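Local coordinates for capsid Protein (Unidentified, PDB 4DMI) that probably serves as a structural building block of a phage particle, five copies of it assembling into a pentamer, at residues Asp56-Phe61 with Ile162-Ala167; Asn73-Ile78 with Gln149-Asn154; Val88-Ser93 with Pro133-Leu138; Ala100-Glu105 with Ala116-Val121. All coordinates share one frame; numbering follows the deposited sequence.

Contact 1: Asp56-Phe61 with Ile162-Ala167; sequences DLQKAF and IARQIA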
loop_
_atom_site.group_PDB
_atom_site.type_symbol
_atom_site.label_atom_id
_atom_site.label_comp_id
_atom_site.label_asym_id
_atom_site.label_seq_id
_atom_site.Cartn_x
_atom_site.Cartn_y
_atom_site.Cartn_z
ATOM N N ASP B 56 -9.382 -3.585 6.580
ATOM C CA ASP B 56 -10.075 -2.509 5.900
ATOM C C ASP B 56 -11.487 -2.287 6.456
ATOM O O ASP B 56 -11.910 -1.148 6.636
ATOM C CB ASP B 56 -10.096 -2.725 4.384
ATOM C CG ASP B 56 -10.858 -3.970 3.974
ATOM O OD1 ASP B 56 -10.864 -4.976 4.720
ATOM O OD2 ASP B 56 -11.459 -3.950 2.882
ATOM N N LEU B 57 -12.192 -3.375 6.756
ATOM C CA LEU B 57 -13.519 -3.279 7.353
ATOM C C LEU B 57 -13.434 -2.786 8.787
ATOM O O LEU B 57 -14.209 -1.920 9.203
ATOM C CB LEU B 57 -14.234 -4.636 7.320
ATOM C CG LEU B 57 -14.360 -5.327 5.961
ATOM C CD1 LEU B 57 -15.079 -6.662 6.111
ATOM C CD2 LEU B 57 -15.079 -4.430 4.967
ATOM N N GLN B 58 -12.483 -3.324 9.552
ATOM C CA GLN B 58 -12.392 -2.968 10.964
ATOM C C GLN B 58 -12.125 -1.475 11.151
ATOM O O GLN B 58 -12.574 -0.884 12.140
ATOM C CB GLN B 58 -11.308 -3.793 11.677
ATOM C CG GLN B 58 -11.210 -3.523 13.176
ATOM C CD GLN B 58 -10.183 -2.456 13.530
ATOM O OE1 GLN B 58 -9.138 -2.346 12.877
ATOM N NE2 GLN B 58 -10.470 -1.667 14.566
ATOM N N LYS B 59 -11.400 -0.878 10.207
ATOM C CA LYS B 59 -11.014 0.531 10.297
ATOM C C LYS B 59 -12.026 1.502 9.686
ATOM O O LYS B 59 -11.754 2.704 9.590
ATOM C CB LYS B 59 -9.635 0.740 9.660
ATOM C CG LYS B 59 -8.540 -0.002 10.419
ATOM C CD LYS B 59 -7.189 0.090 9.725
ATOM C CE LYS B 59 -6.592 1.470 9.831
ATOM N NZ LYS B 59 -5.153 1.420 9.373
ATOM N N ALA B 60 -13.188 0.992 9.281
ATOM C CA ALA B 60 -14.188 1.805 8.582
ATOM C C ALA B 60 -14.697 2.978 9.399
ATOM O O ALA B 60 -14.858 2.872 10.614
ATOM C CB ALA B 60 -15.371 0.947 8.122
ATOM N N PHE B 61 -14.972 4.081 8.721
ATOM C CA PHE B 61 -15.617 5.236 9.338
ATOM C C PHE B 61 -17.131 5.075 9.365
ATOM O O PHE B 61 -17.732 4.558 8.422
ATOM C CB PHE B 61 -15.266 6.514 8.567
ATOM C CG PHE B 61 -13.841 6.950 8.735
ATOM C CD1 PHE B 61 -13.442 7.654 9.863
ATOM C CD2 PHE B 61 -12.896 6.652 7.764
ATOM C CE1 PHE B 61 -12.116 8.056 10.023
ATOM C CE2 PHE B 61 -11.568 7.040 7.925
ATOM C CZ PHE B 61 -11.184 7.751 9.052
ATOM N N ILE B 162 -10.941 13.798 8.996
ATOM C CA ILE B 162 -11.671 12.892 9.865
ATOM C C ILE B 162 -10.687 12.035 10.638
ATOM O O ILE B 162 -9.559 11.797 10.195
ATOM C CB ILE B 162 -12.650 11.996 9.061
ATOM C CG1 ILE B 162 -11.922 11.247 7.943
ATOM C CG2 ILE B 162 -13.766 12.827 8.445
ATOM C CD1 ILE B 162 -12.830 10.335 7.117
ATOM N N ALA B 163 -11.116 11.565 11.797
ATOM C CA ALA B 163 -10.326 10.629 12.567
ATOM C C ALA B 163 -11.240 9.642 13.252
ATOM O O ALA B 163 -12.439 9.877 13.385
ATOM C CB ALA B 163 -9.458 11.365 13.619
ATOM N N ARG B 164 -10.680 8.523 13.681
ATOM C CA ARG B 164 -11.400 7.623 14.578
ATOM C C ARG B 164 -10.445 6.805 15.409
ATOM O O ARG B 164 -9.276 6.627 15.051
ATOM C CB ARG B 164 -12.384 6.704 13.826
ATOM C CG ARG B 164 -11.739 5.700 12.868
ATOM C CD ARG B 164 -12.678 4.492 12.653
ATOM N NE ARG B 164 -12.562 3.587 13.797
ATOM C CZ ARG B 164 -12.823 2.286 13.767
ATOM N NH1 ARG B 164 -13.308 1.718 12.652
ATOM N NH2 ARG B 164 -12.612 1.555 14.854
ATOM N N GLN B 165 -10.951 6.314 16.527
ATOM C CA GLN B 165 -10.152 5.450 17.381
ATOM C C GLN B 165 -10.179 4.046 16.787
ATOM O O GLN B 165 -11.258 3.454 16.614
ATOM C CB GLN B 165 -10.657 5.437 18.819
ATOM C CG GLN B 165 -9.562 4.932 19.770
ATOM C CD GLN B 165 -9.992 4.831 21.213
ATOM O OE1 GLN B 165 -11.025 5.365 21.616
ATOM N NE2 GLN B 165 -9.195 4.123 22.005
ATOM N N ILE B 166 -8.993 3.517 16.496
ATOM C CA ILE B 166 -8.838 2.208 15.870
ATOM C C ILE B 166 -8.655 1.102 16.913
ATOM O O ILE B 166 -9.126 -0.027 16.732
ATOM C CB ILE B 166 -7.640 2.216 14.870
ATOM C CG1 ILE B 166 -7.862 3.243 13.754
ATOM C CG2 ILE B 166 -7.385 0.825 14.284
ATOM C CD1 ILE B 166 -9.086 2.957 12.860
ATOM N N ALA B 167 -7.975 1.420 18.014
ATOM C CA ALA B 167 -7.710 0.420 19.043
ATOM C C ALA B 167 -7.501 1.091 20.387
ATOM O O ALA B 167 -7.195 2.282 20.441
ATOM C CB ALA B 167 -6.471 -0.410 18.669
#

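Contact 2: Asn73-Ile78 with Gln149-Asn154; sequences NTTTTI and QARSNN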
loop_
_atom_site.group_PDB
_atom_site.type_symbol
_atom_site.label_atom_id
_atom_site.label_comp_id
_atom_site.label_asym_id
_atom_site.label_seq_id
_atom_site.Cartn_x
_atom_site.Cartn_y
_atom_site.Cartn_z
ATOM N N ASN B 73 -8.628 29.375 12.479
ATOM C CA ASN B 73 -8.326 30.394 13.488
ATOM C C ASN B 73 -8.651 29.932 14.918
ATOM O O ASN B 73 -9.212 30.684 15.728
ATOM C CB ASN B 73 -9.040 31.706 13.154
ATOM C CG ASN B 73 -8.388 32.917 13.801
ATOM O OD1 ASN B 73 -7.221 32.882 14.200
ATOM N ND2 ASN B 73 -9.144 34.000 13.902
ATOM N N THR B 74 -8.294 28.685 15.218
ATOM C CA THR B 74 -8.475 28.125 16.555
ATOM C C THR B 74 -7.661 26.842 16.691
ATOM O O THR B 74 -7.114 26.333 15.711
ATOM C CB THR B 74 -9.969 27.846 16.859
ATOM O OG1 THR B 74 -10.147 27.613 18.266
ATOM C CG2 THR B 74 -10.475 26.648 16.059
ATOM N N THR B 75 -7.554 26.342 17.914
ATOM C CA THR B 75 -6.948 25.045 18.156
ATOM C C THR B 75 -8.035 24.096 18.615
ATOM O O THR B 75 -8.738 24.381 19.590
ATOM C CB THR B 75 -5.862 25.121 19.237
ATOM O OG1 THR B 75 -4.863 26.072 18.844
ATOM C CG2 THR B 75 -5.223 23.753 19.435
ATOM N N THR B 76 -8.164 22.968 17.924
ATOM C CA THR B 76 -9.249 22.032 18.171
ATOM C C THR B 76 -8.729 20.637 18.484
ATOM O O THR B 76 -7.983 20.056 17.713
ATOM C CB THR B 76 -10.209 21.993 16.978
ATOM O OG1 THR B 76 -10.857 23.267 16.869
ATOM C CG2 THR B 76 -11.267 20.905 17.158
ATOM N N THR B 77 -9.121 20.105 19.635
ATOM C CA THR B 77 -8.747 18.741 19.989
ATOM C C THR B 77 -9.420 17.683 19.129
ATOM O O THR B 77 -10.634 17.710 18.917
ATOM C CB THR B 77 -9.031 18.480 21.469
ATOM O OG1 THR B 77 -8.197 19.343 22.244
ATOM C CG2 THR B 77 -8.729 17.034 21.832
ATOM N N ILE B 78 -8.618 16.752 18.623
ATOM C CA ILE B 78 -9.135 15.596 17.911
ATOM C C ILE B 78 -9.312 14.430 18.875
ATOM O O ILE B 78 -10.361 13.775 18.890
ATOM C CB ILE B 78 -8.202 15.220 16.745
ATOM C CG1 ILE B 78 -8.147 16.388 15.763
ATOM C CG2 ILE B 78 -8.659 13.908 16.088
ATOM C CD1 ILE B 78 -7.073 16.248 14.692
ATOM N N GLN B 149 -4.196 17.242 18.036
ATOM C CA GLN B 149 -4.986 18.435 17.720
ATOM C C GLN B 149 -4.746 18.993 16.321
ATOM O O GLN B 149 -3.725 18.726 15.684
ATOM C CB GLN B 149 -4.738 19.523 18.783
ATOM C CG GLN B 149 -3.311 20.070 18.762
ATOM C CD GLN B 149 -2.972 20.952 19.961
ATOM O OE1 GLN B 149 -3.628 20.897 21.004
ATOM N NE2 GLN B 149 -1.945 21.780 19.807
ATOM N N ALA B 150 -5.724 19.748 15.842
ATOM C CA ALA B 150 -5.612 20.497 14.595
ATOM C C ALA B 150 -5.534 21.959 14.995
ATOM O O ALA B 150 -6.300 22.422 15.844
ATOM C CB ALA B 150 -6.825 20.254 13.743
ATOM N N ARG B 151 -4.622 22.699 14.387
ATOM C CA ARG B 151 -4.472 24.102 14.728
ATOM C C ARG B 151 -4.295 24.966 13.487
ATOM O O ARG B 151 -3.445 24.684 12.634
ATOM C CB ARG B 151 -3.283 24.291 15.676
ATOM C CG ARG B 151 -3.043 25.737 16.080
ATOM C CD ARG B 151 -2.007 25.834 17.188
ATOM N NE ARG B 151 -0.693 25.354 16.763
ATOM C CZ ARG B 151 0.252 26.129 16.239
ATOM N NH1 ARG B 151 0.034 27.427 16.063
ATOM N NH2 ARG B 151 1.416 25.606 15.894
ATOM N N SER B 152 -5.118 26.005 13.386
ATOM C CA SER B 152 -4.967 27.065 12.397
ATOM C C SER B 152 -4.840 28.382 13.139
ATOM O O SER B 152 -5.648 28.670 14.034
ATOM C CB SER B 152 -6.190 27.130 11.486
ATOM O OG SER B 152 -6.302 28.427 10.911
ATOM N N ASN B 153 -3.839 29.188 12.799
ATOM C CA ASN B 153 -3.611 30.435 13.537
ATOM C C ASN B 153 -4.177 31.661 12.839
ATOM O O ASN B 153 -3.915 32.792 13.252
ATOM C CB ASN B 153 -2.116 30.649 13.803
ATOM C CG ASN B 153 -1.361 31.106 12.562
ATOM O OD1 ASN B 153 -1.844 30.968 11.437
ATOM N ND2 ASN B 153 -0.173 31.662 12.768
ATOM N N ASN B 154 -4.955 31.433 11.789
ATOM C CA ASN B 154 -5.357 32.502 10.874
ATOM C C ASN B 154 -6.643 32.141 10.141
ATOM O O ASN B 154 -6.827 30.987 9.737
ATOM C CB ASN B 154 -4.231 32.731 9.855
ATOM C CG ASN B 154 -4.425 33.990 9.026
ATOM O OD1 ASN B 154 -5.290 34.050 8.153
ATOM N ND2 ASN B 154 -3.597 34.995 9.282
HETATM O O HOH W 1 -5.604 35.030 14.046
HETATM O O HOH W 2 -6.361 21.338 21.576
#

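Contact 3: Val88-Ser93 with Pro133-Leu138; sequences VGNLSS and PVPFDL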
loop_
_atom_site.group_PDB
_atom_site.type_symbol
_atom_site.label_atom_id
_atom_site.label_comp_id
_atom_site.label_asym_id
_atom_site.label_seq_id
_atom_site.Cartn_x
_atom_site.Cartn_y
_atom_site.Cartn_z
ATOM N N VAL B 88 -6.957 11.477 8.927
ATOM C CA VAL B 88 -6.744 11.730 7.511
ATOM C C VAL B 88 -7.421 13.023 7.109
ATOM O O VAL B 88 -8.478 13.378 7.621
ATOM C CB VAL B 88 -7.285 10.579 6.642
ATOM C CG1 VAL B 88 -6.558 9.310 6.935
ATOM C CG2 VAL B 88 -8.755 10.367 6.880
ATOM N N GLY B 89 -6.812 13.736 6.175
ATOM C CA GLY B 89 -7.354 15.021 5.780
ATOM C C GLY B 89 -6.389 15.877 5.005
ATOM O O GLY B 89 -5.472 15.351 4.374
ATOM N N ASN B 90 -6.617 17.188 5.039
ATOM C CA ASN B 90 -5.820 18.144 4.261
ATOM C C ASN B 90 -5.563 19.431 5.016
ATOM O O ASN B 90 -6.338 19.827 5.902
ATOM C CB ASN B 90 -6.501 18.498 2.928
ATOM C CG ASN B 90 -6.532 17.340 1.951
ATOM O OD1 ASN B 90 -5.517 16.983 1.354
ATOM N ND2 ASN B 90 -7.714 16.743 1.780
ATOM N N LEU B 91 -4.469 20.088 4.646
ATOM C CA LEU B 91 -4.146 21.422 5.135
ATOM C C LEU B 91 -4.144 22.386 3.966
ATOM O O LEU B 91 -3.822 22.010 2.833
ATOM C CB LEU B 91 -2.729 21.431 5.714
ATOM C CG LEU B 91 -2.312 20.281 6.630
ATOM C CD1 LEU B 91 -0.804 20.342 6.881
ATOM C CD2 LEU B 91 -3.083 20.368 7.946
ATOM N N SER B 92 -4.425 23.654 4.228
ATOM C CA SER B 92 -4.242 24.697 3.222
ATOM C C SER B 92 -2.768 25.008 3.001
ATOM O O SER B 92 -2.130 25.562 3.893
ATOM C CB SER B 92 -4.885 26.001 3.707
ATOM O OG SER B 92 -6.271 25.859 3.989
ATOM N N SER B 93 -2.223 24.722 1.820
ATOM C CA SER B 93 -0.817 25.072 1.613
ATOM C C SER B 93 -0.586 26.567 1.645
ATOM O O SER B 93 -1.433 27.368 1.234
ATOM C CB SER B 93 -0.244 24.493 0.310
ATOM O OG SER B 93 -0.622 25.275 -0.822
ATOM N N PRO B 133 -4.350 21.630 -1.542
ATOM C CA PRO B 133 -4.403 20.849 -0.304
ATOM C C PRO B 133 -3.082 20.120 -0.049
ATOM O O PRO B 133 -2.413 19.673 -0.997
ATOM C CB PRO B 133 -5.509 19.817 -0.585
ATOM C CG PRO B 133 -5.589 19.720 -2.100
ATOM C CD PRO B 133 -5.273 21.121 -2.575
ATOM N N VAL B 134 -2.691 20.034 1.217
ATOM C CA VAL B 134 -1.554 19.207 1.611
ATOM C C VAL B 134 -2.118 18.021 2.381
ATOM O O VAL B 134 -2.591 18.165 3.509
ATOM C CB VAL B 134 -0.579 19.980 2.509
ATOM C CG1 VAL B 134 0.654 19.122 2.835
ATOM C CG2 VAL B 134 -0.162 21.299 1.854
ATOM N N PRO B 135 -2.117 16.840 1.764
ATOM C CA PRO B 135 -2.772 15.715 2.444
ATOM C C PRO B 135 -1.955 15.089 3.560
ATOM O O PRO B 135 -0.718 15.145 3.593
ATOM C CB PRO B 135 -2.985 14.700 1.310
ATOM C CG PRO B 135 -1.891 15.043 0.292
ATOM C CD PRO B 135 -1.766 16.543 0.367
ATOM N N PHE B 136 -2.672 14.494 4.503
ATOM C CA PHE B 136 -2.039 13.665 5.524
ATOM C C PHE B 136 -2.896 12.433 5.770
ATOM O O PHE B 136 -4.123 12.463 5.579
ATOM C CB PHE B 136 -1.782 14.448 6.829
ATOM C CG PHE B 136 -3.020 15.083 7.403
ATOM C CD1 PHE B 136 -3.881 14.353 8.212
ATOM C CD2 PHE B 136 -3.340 16.404 7.100
ATOM C CE1 PHE B 136 -5.042 14.938 8.721
ATOM C CE2 PHE B 136 -4.491 16.998 7.607
ATOM C CZ PHE B 136 -5.343 16.262 8.415
ATOM N N ASP B 137 -2.248 11.349 6.190
ATOM C CA ASP B 137 -2.913 10.086 6.500
ATOM C C ASP B 137 -2.017 9.379 7.514
ATOM O O ASP B 137 -1.019 8.743 7.156
ATOM C CB ASP B 137 -3.116 9.252 5.220
ATOM C CG ASP B 137 -3.962 8.009 5.444
ATOM O OD1 ASP B 137 -4.096 7.553 6.600
ATOM O OD2 ASP B 137 -4.500 7.481 4.448
ATOM N N LEU B 138 -2.383 9.520 8.785
ATOM C CA LEU B 138 -1.524 9.177 9.904
ATOM C C LEU B 138 -2.163 8.154 10.829
ATOM O O LEU B 138 -3.388 8.112 10.991
ATOM C CB LEU B 138 -1.240 10.442 10.718
ATOM C CG LEU B 138 -0.475 11.566 10.022
ATOM C CD1 LEU B 138 -0.795 12.911 10.652
ATOM C CD2 LEU B 138 1.002 11.286 10.163
#

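Contact 4: Ala100-Glu105 with Ala116-Val121; sequences AIAVIE and ANNRIV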
loop_
_atom_site.group_PDB
_atom_site.type_symbol
_atom_site.label_atom_id
_atom_site.label_comp_id
_atom_site.label_asym_id
_atom_site.label_seq_id
_atom_site.Cartn_x
_atom_site.Cartn_y
_atom_site.Cartn_z
ATOM N N ALA B 100 0.860 32.136 8.095
ATOM C CA ALA B 100 -0.418 31.433 8.237
ATOM C C ALA B 100 -0.197 29.934 8.412
ATOM O O ALA B 100 0.201 29.239 7.476
ATOM C CB ALA B 100 -1.337 31.718 7.038
ATOM N N ILE B 101 -0.449 29.453 9.627
ATOM C CA ILE B 101 -0.123 28.088 10.030
ATOM C C ILE B 101 -1.370 27.223 10.111
ATOM O O ILE B 101 -2.351 27.613 10.738
ATOM C CB ILE B 101 0.541 28.102 11.414
ATOM C CG1 ILE B 101 1.838 28.912 11.357
ATOM C CG2 ILE B 101 0.775 26.680 11.926
ATOM C CD1 ILE B 101 2.506 29.111 12.718
ATOM N N ALA B 102 -1.324 26.054 9.475
ATOM C CA ALA B 102 -2.377 25.047 9.564
ATOM C C ALA B 102 -1.704 23.695 9.715
ATOM O O ALA B 102 -1.039 23.216 8.787
ATOM C CB ALA B 102 -3.238 25.071 8.323
ATOM N N VAL B 103 -1.835 23.094 10.892
ATOM C CA VAL B 103 -1.074 21.889 11.206
ATOM C C VAL B 103 -1.881 20.844 11.948
ATOM O O VAL B 103 -2.913 21.147 12.570
ATOM C CB VAL B 103 0.186 22.202 12.062
ATOM C CG1 VAL B 103 1.177 23.076 11.293
ATOM C CG2 VAL B 103 -0.197 22.853 13.391
ATOM N N ILE B 104 -1.409 19.606 11.868
ATOM C CA ILE B 104 -1.790 18.568 12.817
ATOM C C ILE B 104 -0.605 18.422 13.744
ATOM O O ILE B 104 0.537 18.327 13.303
ATOM C CB ILE B 104 -2.028 17.216 12.115
ATOM C CG1 ILE B 104 -3.251 17.308 11.190
ATOM C CG2 ILE B 104 -2.214 16.095 13.141
ATOM C CD1 ILE B 104 -4.614 17.310 11.928
ATOM N N GLU B 105 -0.858 18.408 15.059
ATOM C CA GLU B 105 0.230 18.239 16.015
ATOM C C GLU B 105 -0.169 17.426 17.235
ATOM O O GLU B 105 -1.338 17.363 17.621
ATOM C CB GLU B 105 0.797 19.595 16.450
ATOM C CG GLU B 105 -0.201 20.470 17.183
ATOM C CD GLU B 105 0.236 21.917 17.241
ATOM O OE1 GLU B 105 1.245 22.243 16.583
ATOM O OE2 GLU B 105 -0.425 22.718 17.946
ATOM N N ALA B 116 1.883 17.129 10.484
ATOM C CA ALA B 116 1.540 17.549 9.127
ATOM C C ALA B 116 1.673 19.061 9.055
ATOM O O ALA B 116 1.071 19.769 9.861
ATOM C CB ALA B 116 0.125 17.109 8.763
ATOM N N ASN B 117 2.487 19.545 8.115
ATOM C CA ASN B 117 2.878 20.956 8.037
ATOM C C ASN B 117 2.435 21.595 6.713
ATOM O O ASN B 117 2.627 21.004 5.640
ATOM C CB ASN B 117 4.406 21.041 8.197
ATOM C CG ASN B 117 4.900 22.441 8.511
ATOM O OD1 ASN B 117 4.279 23.447 8.146
ATOM N ND2 ASN B 117 6.045 22.511 9.183
ATOM N N ASN B 118 1.829 22.784 6.770
ATOM C CA ASN B 118 1.296 23.412 5.556
ATOM C C ASN B 118 2.227 24.395 4.844
ATOM O O ASN B 118 1.975 24.755 3.691
ATOM C CB ASN B 118 -0.003 24.156 5.860
ATOM C CG ASN B 118 0.236 25.435 6.639
ATOM O OD1 ASN B 118 0.922 25.436 7.673
ATOM N ND2 ASN B 118 -0.286 26.538 6.124
ATOM N N ARG B 119 3.269 24.868 5.531
ATOM C CA ARG B 119 4.059 25.989 5.009
ATOM C C ARG B 119 5.244 25.457 4.218
ATOM O O ARG B 119 6.383 25.424 4.690
ATOM C CB ARG B 119 4.503 26.928 6.144
ATOM C CG ARG B 119 3.340 27.717 6.752
ATOM C CD ARG B 119 3.823 28.752 7.759
ATOM N NE ARG B 119 4.426 28.129 8.934
ATOM C CZ ARG B 119 4.989 28.805 9.930
ATOM N NH1 ARG B 119 5.041 30.135 9.885
ATOM N NH2 ARG B 119 5.500 28.158 10.968
ATOM N N ILE B 120 4.960 25.063 2.985
ATOM C CA ILE B 120 5.877 24.238 2.210
ATOM C C ILE B 120 6.178 24.778 0.809
ATOM O O ILE B 120 7.186 24.393 0.218
ATOM C CB ILE B 120 5.319 22.786 2.134
ATOM C CG1 ILE B 120 6.294 21.797 1.489
ATOM C CG2 ILE B 120 3.984 22.756 1.381
ATOM C CD1 ILE B 120 7.628 21.687 2.187
ATOM N N VAL B 121 5.348 25.662 0.254
ATOM C CA VAL B 121 5.595 26.013 -1.148
ATOM C C VAL B 121 6.630 27.131 -1.312
ATOM O O VAL B 121 6.797 27.979 -0.439
ATOM C CB VAL B 121 4.304 26.263 -1.986
ATOM C CG1 VAL B 121 3.244 25.192 -1.703
ATOM C CG2 VAL B 121 3.749 27.630 -1.749
#

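Contact 1: Asp56-Phe61 with Ile162-Ala167
Arg164 reaches from its strand to the chain that leaves helix 55-58 and ties that chain down by hydrogen bonding. Its NH1 gives to two backbone carbonyls, 2.8 Å to Gln58 O and 2.8 Å to Ala60 O, both lying off the guanidinium edge and somewhat out of its plane. Both bonds are bent, 137° and 143° at the hydrogen. The bend at chi3 also brings NE and NH2 side-on to Gln165 O on its own strand, so the guanidinium is fixed in rotation from both directions. NH2 has a further acceptor in Ile174 O. Gln58 answers with its amide: NE2 donates to Ile166 O at 3.0 Å, in the carbonyl plane and on a lone pair, and also to Ile174 O.

The contact joins the linker after that short helix to the last strand of the beta domain, 158-167, at a classic beta bulge where Ile166 and Ala167 both face Phe84. Subunits meet here too: Lys59 NZ forms a salt bridge with Asp56 of a neighbouring subunit.

Apolar packing flanks these bonds. At one end Ile162 CD1 sits over the centre of one Phe61 ring face in a CH-pi contact, 3.5 Å from the centroid and 7° off the normal. Arg164 CG approaches the same ring at CE1 (3.7 Å). Beside the polar cluster, Ile166 CD1 packs on Lys59 CG and against a face of the Arg164 guanidinium.

Contact 2: Asn73-Ile78 with Gln149-Asn154
Thr75 and Arg151 lie side by side and point the same way, a non-hydrogen-bonded pair in the antiparallel ladder of strands 74-77 and 147-152 in the beta domain. Thr75 OG1 rests against the aliphatic part of the arginine, 3.3 Å from Arg151 CD, while the arginine chain bends at chi3 and its NE goes to a salt bridge with Glu105. On the same sheet face the other branch of Thr75, CG2, lies against the Gln149 amide, 3.6 Å from Gln149 CD. Gln149 takes the cramped rotamer between its backbone N and carbonyl carbon (chi1 67°) and then runs straight out. Its NE2 also binds Glu105, and a water joins its OE1 to Thr77 OG1.

Across the sheet, the face of Thr76 and Ala150 turns inward: Ile78 CD1 packs 4.1 Å from Ala150 CB where the chain turns a corner. Between these faces the backbone holds the register, Thr76 N giving an almost straight bond to Ala150 O (2.8 Å).

At the far end Ser152 OG accepts from Asn73 N at 3.0 Å and is also bonded to Val157 O. A water spans the last gap, donating to Asn73 OD1 at 2.7 Å and to Asn153 O at 2.9 Å.

Contact 3: Val88-Ser93 with Pro133-Leu138
This is an antiparallel strand pair, Val88 to Ser92 against Pro133 to Leu138, within the mixed sheet of the beta domain; strand 83-95 also pairs with 158-167 and runs parallel to 112-121. Four backbone bonds carry the ladder, two between Gly89 and Phe136 and two between Leu91 and Val134. The short axes lie 4.3 Å apart at closest approach.

Phe136 dominates the face it shares with Leu91 and Val134. With CG placed between the backbone N and the carbonyl carbon (chi1 56°), the ring folds back over the neighbouring strand and lays one face on Gly89, whose CA stands 3.9 Å from the centroid in a CH-pi contact. Here the backbone of Gly89 itself is the ring's packing surface. Leu91 crosses the phenylalanine at about a right angle, CD2 reaching 3.7 Å from Phe136 CE2. Farther along, Val134 CG2 closes on Ser93 CB at 3.5 Å; the serine hydroxyl is bonded to Val132 N.

The opposite face, that of Asn90 and the two prolines, reaches a subunit boundary: Asn90 packs on Val134 of a neighbouring subunit and Pro133 on its Val132. Within the pair, the Asn90 side chain runs alongside Pro133 and obliquely over Pro135, its OD1 lying 3.2 Å from Pro135 CA and 3.4 Å from Pro133 CB.

Contact 4: Ala100-Glu105 with Ala116-Val121
Asn118 meets the backbone of 100-105 with both ends of its amide. Its CG is tucked between its own N and carbonyl carbon (chi1 73°), which swings the amide across to the other chain. There ND2 gives a straight bond to Ala100 O at 3.1 Å, with the acceptor in the amide plane. OD1 takes the N-H of Ala102 at 2.9 Å, from well above the carbonyl plane and not on a lone pair. The amide thus stands in for backbone pairing just where the ladder ends, and ND2 is also bonded to Ser92 O of strand 83-95.

That ladder belongs to the beta hairpin of strands 102-107 and 112-121. Ile104 N donates to Ala116 O at 3.2 Å on a lone pair, while the return bond from Ala116 N is weak; beside them Ile104 CB and Ala116 CB touch at 4.0 Å.

Past the hairpin pairing, Asn117 OD1 accepts from Arg119 N in an Asx turn, and Arg119 centres an inverse gamma turn. The arginine bends at chi3 (-66°) and spreads its guanidinium flat against Ile101, whose CG1 sits over the centre of one face, 3.5 Å from Arg119 CZ. Ile101 CD1 extends on beneath NH2, and Arg119 NH1 is hydrogen-bonded to Ser98 O.

In the fold
All four contacts reach one mixed sheet. Along the chain they enclose one another: contact 1 spans contact 2, which spans contact 3, which spans the hairpin of contact 4. Contacts 3 and 4 are closest, with centres 9 Å apart and Leu91 and Asn118 reaching between them; contact 2 lies 11 Å from contact 4, centre to centre, joined through strands 147-152 and 102-107. Contact 1 stands farther off, its centre 18 to 24 Å from the other centres, yet touches contact 3 where Ile162 N meets Val88 O and contact 2 where Ala163 packs on Ile78. Contacts 1, 3 and 4 touch neighbouring subunits, consistent with a pentamer interface, whereas contact 2 meets no other chain.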